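Local coordinates for vascular protein tyrosine phosphatase 1 (Rattus norvegicus, PDB 3I36) that probably removes phosphate from the phosphotyrosines of target proteins, as the intracellular catalytic domain of a receptor-type tyrosine phosphatase, at residues D127-V132 with I169-T174. Numbering follows the deposited sequence.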
# COMPACT_ATOMS: atom_id res chain seq x y z
N ASP A 127 10.17 1.22 -14.73
CA ASP A 127 10.35 2.02 -13.53
C ASP A 127 9.90 1.25 -12.30
O ASP A 127 10.56 1.26 -11.27
CB ASP A 127 9.49 3.28 -13.63
CG ASP A 127 10.02 4.26 -14.66
OD1 ASP A 127 11.18 4.08 -15.13
OD2 ASP A 127 9.29 5.20 -14.97
N PHE A 128 8.76 0.58 -12.43
CA PHE A 128 8.21 -0.18 -11.32
C PHE A 128 9.21 -1.23 -10.85
O PHE A 128 9.52 -1.31 -9.66
CB PHE A 128 6.92 -0.85 -11.75
CG PHE A 128 6.27 -1.64 -10.68
CD1 PHE A 128 5.37 -1.05 -9.80
CD2 PHE A 128 6.53 -3.00 -10.55
CE1 PHE A 128 4.74 -1.80 -8.81
CE2 PHE A 128 5.92 -3.75 -9.56
CZ PHE A 128 5.03 -3.14 -8.68
N TRP A 129 9.70 -2.03 -11.78
CA TRP A 129 10.65 -3.07 -11.40
C TRP A 129 11.99 -2.50 -10.96
O TRP A 129 12.68 -3.08 -10.12
CB TRP A 129 10.82 -4.09 -12.52
CG TRP A 129 9.62 -4.95 -12.60
CD1 TRP A 129 8.62 -4.89 -13.52
CD2 TRP A 129 9.26 -5.97 -11.66
NE1 TRP A 129 7.66 -5.84 -13.23
CE2 TRP A 129 8.03 -6.51 -12.10
CE3 TRP A 129 9.85 -6.48 -10.50
CZ2 TRP A 129 7.39 -7.55 -11.41
CZ3 TRP A 129 9.21 -7.51 -9.82
CH2 TRP A 129 7.99 -8.03 -10.28
N ARG A 130 12.34 -1.34 -11.49
CA ARG A 130 13.58 -0.70 -11.08
C ARG A 130 13.43 -0.28 -9.62
O ARG A 130 14.36 -0.40 -8.83
CB ARG A 130 13.90 0.50 -11.98
CG ARG A 130 15.32 1.01 -11.79
CD ARG A 130 15.80 1.80 -13.00
NE ARG A 130 14.82 2.79 -13.42
CZ ARG A 130 14.92 4.09 -13.19
NH1 ARG A 130 13.98 4.91 -13.60
NH2 ARG A 130 15.97 4.56 -12.53
N MET A 131 12.24 0.17 -9.25
CA MET A 131 11.99 0.54 -7.86
C MET A 131 12.05 -0.71 -7.00
O MET A 131 12.66 -0.73 -5.94
CB MET A 131 10.62 1.16 -7.72
CG MET A 131 10.28 1.43 -6.27
SD MET A 131 8.82 2.46 -6.10
CE MET A 131 7.52 1.35 -6.60
N VAL A 132 11.37 -1.75 -7.47
CA VAL A 132 11.38 -3.01 -6.76
C VAL A 132 12.81 -3.42 -6.51
O VAL A 132 13.17 -3.80 -5.40
CB VAL A 132 10.67 -4.12 -7.56
CG1 VAL A 132 11.08 -5.51 -7.04
CG2 VAL A 132 9.17 -3.94 -7.46
N ILE A 169 16.01 -5.42 -15.23
CA ILE A 169 15.49 -6.34 -14.25
C ILE A 169 14.76 -7.49 -14.91
O ILE A 169 13.84 -7.29 -15.71
CB ILE A 169 14.55 -5.64 -13.26
CG1 ILE A 169 15.28 -4.47 -12.60
CG2 ILE A 169 14.05 -6.66 -12.22
CD1 ILE A 169 16.58 -4.88 -11.91
N THR A 170 15.17 -8.71 -14.59
CA THR A 170 14.48 -9.86 -15.15
C THR A 170 13.72 -10.57 -14.06
O THR A 170 14.21 -10.76 -12.95
CB THR A 170 15.43 -10.79 -15.94
OG1 THR A 170 15.76 -10.17 -17.19
CG2 THR A 170 14.76 -12.14 -16.22
N VAL A 171 12.47 -10.89 -14.36
CA VAL A 171 11.60 -11.48 -13.37
C VAL A 171 11.01 -12.73 -13.97
O VAL A 171 10.65 -12.76 -15.15
CB VAL A 171 10.47 -10.50 -12.94
CG1 VAL A 171 9.70 -11.08 -11.77
CG2 VAL A 171 11.08 -9.16 -12.55
N ALA A 172 10.96 -13.77 -13.16
CA ALA A 172 10.37 -15.02 -13.57
C ALA A 172 9.53 -15.50 -12.41
O ALA A 172 9.97 -15.48 -11.26
CB ALA A 172 11.46 -16.04 -13.89
N MET A 173 8.32 -15.94 -12.71
CA MET A 173 7.47 -16.45 -11.67
C MET A 173 7.88 -17.89 -11.36
O MET A 173 8.05 -18.70 -12.26
CB MET A 173 6.01 -16.38 -12.11
CG MET A 173 5.07 -16.67 -10.97
SD MET A 173 3.36 -16.58 -11.51
CE MET A 173 3.33 -17.96 -12.64
N THR A 174 8.04 -18.21 -10.08
CA THR A 174 8.46 -19.55 -9.70
C THR A 174 7.31 -20.38 -9.16
O THR A 174 7.35 -21.62 -9.20
CB THR A 174 9.59 -19.50 -8.68
OG1 THR A 174 9.15 -18.80 -7.50
CG2 THR A 174 10.81 -18.80 -9.29
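The first torsions of Trp129 and Val171 bring indole and methyl together: the indole swings beside its own backbone N, with CG opposite the carbonyl carbon (chi1 -73°), while Val171 has CG1 anti to its N and CG2 beside it. The two side chains come from opposite directions, and Val171 CG2 lands over the face of the Trp129 six-membered ring, 3.6 Å from the ring centroid and 13° off the ring normal, a CH-pi contact. The ring atom nearest Val171 CG2 is Trp129 CE3, while the second methyl, Val171 CG1, leans on Trp129 CH2 at 3.8 Å. Toward the root of the indole the packing becomes aliphatic, with Ile169 CB 4.1 Å from Trp129 CB. Ile169 CG1 also rests against the backbone oxygen Trp129 O, at 3.9 Å. Ile169 and Val171, two apart on the strand, both point toward the helix from one face of the strand. This is helix-on-sheet packing in the protein-tyrosine phosphatase fold, where helix 125-134 lies against the large mixed sheet; the axes of segments 127-132 and 169-174 are at 89° to each other. The opposite face of the indole receives Phe128 CD2, and Tyr166 stacks with the ring; Trp129 NE1 is hydrogen-bonded to Tyr157 O, which anchors the polar edge of this buried side chain. On the helix, Arg130 NH1 forms a salt bridge with Asp127 OD1 at 3.3 Å, while Arg130 NH2 is hydrogen-bonded to Ser90 O.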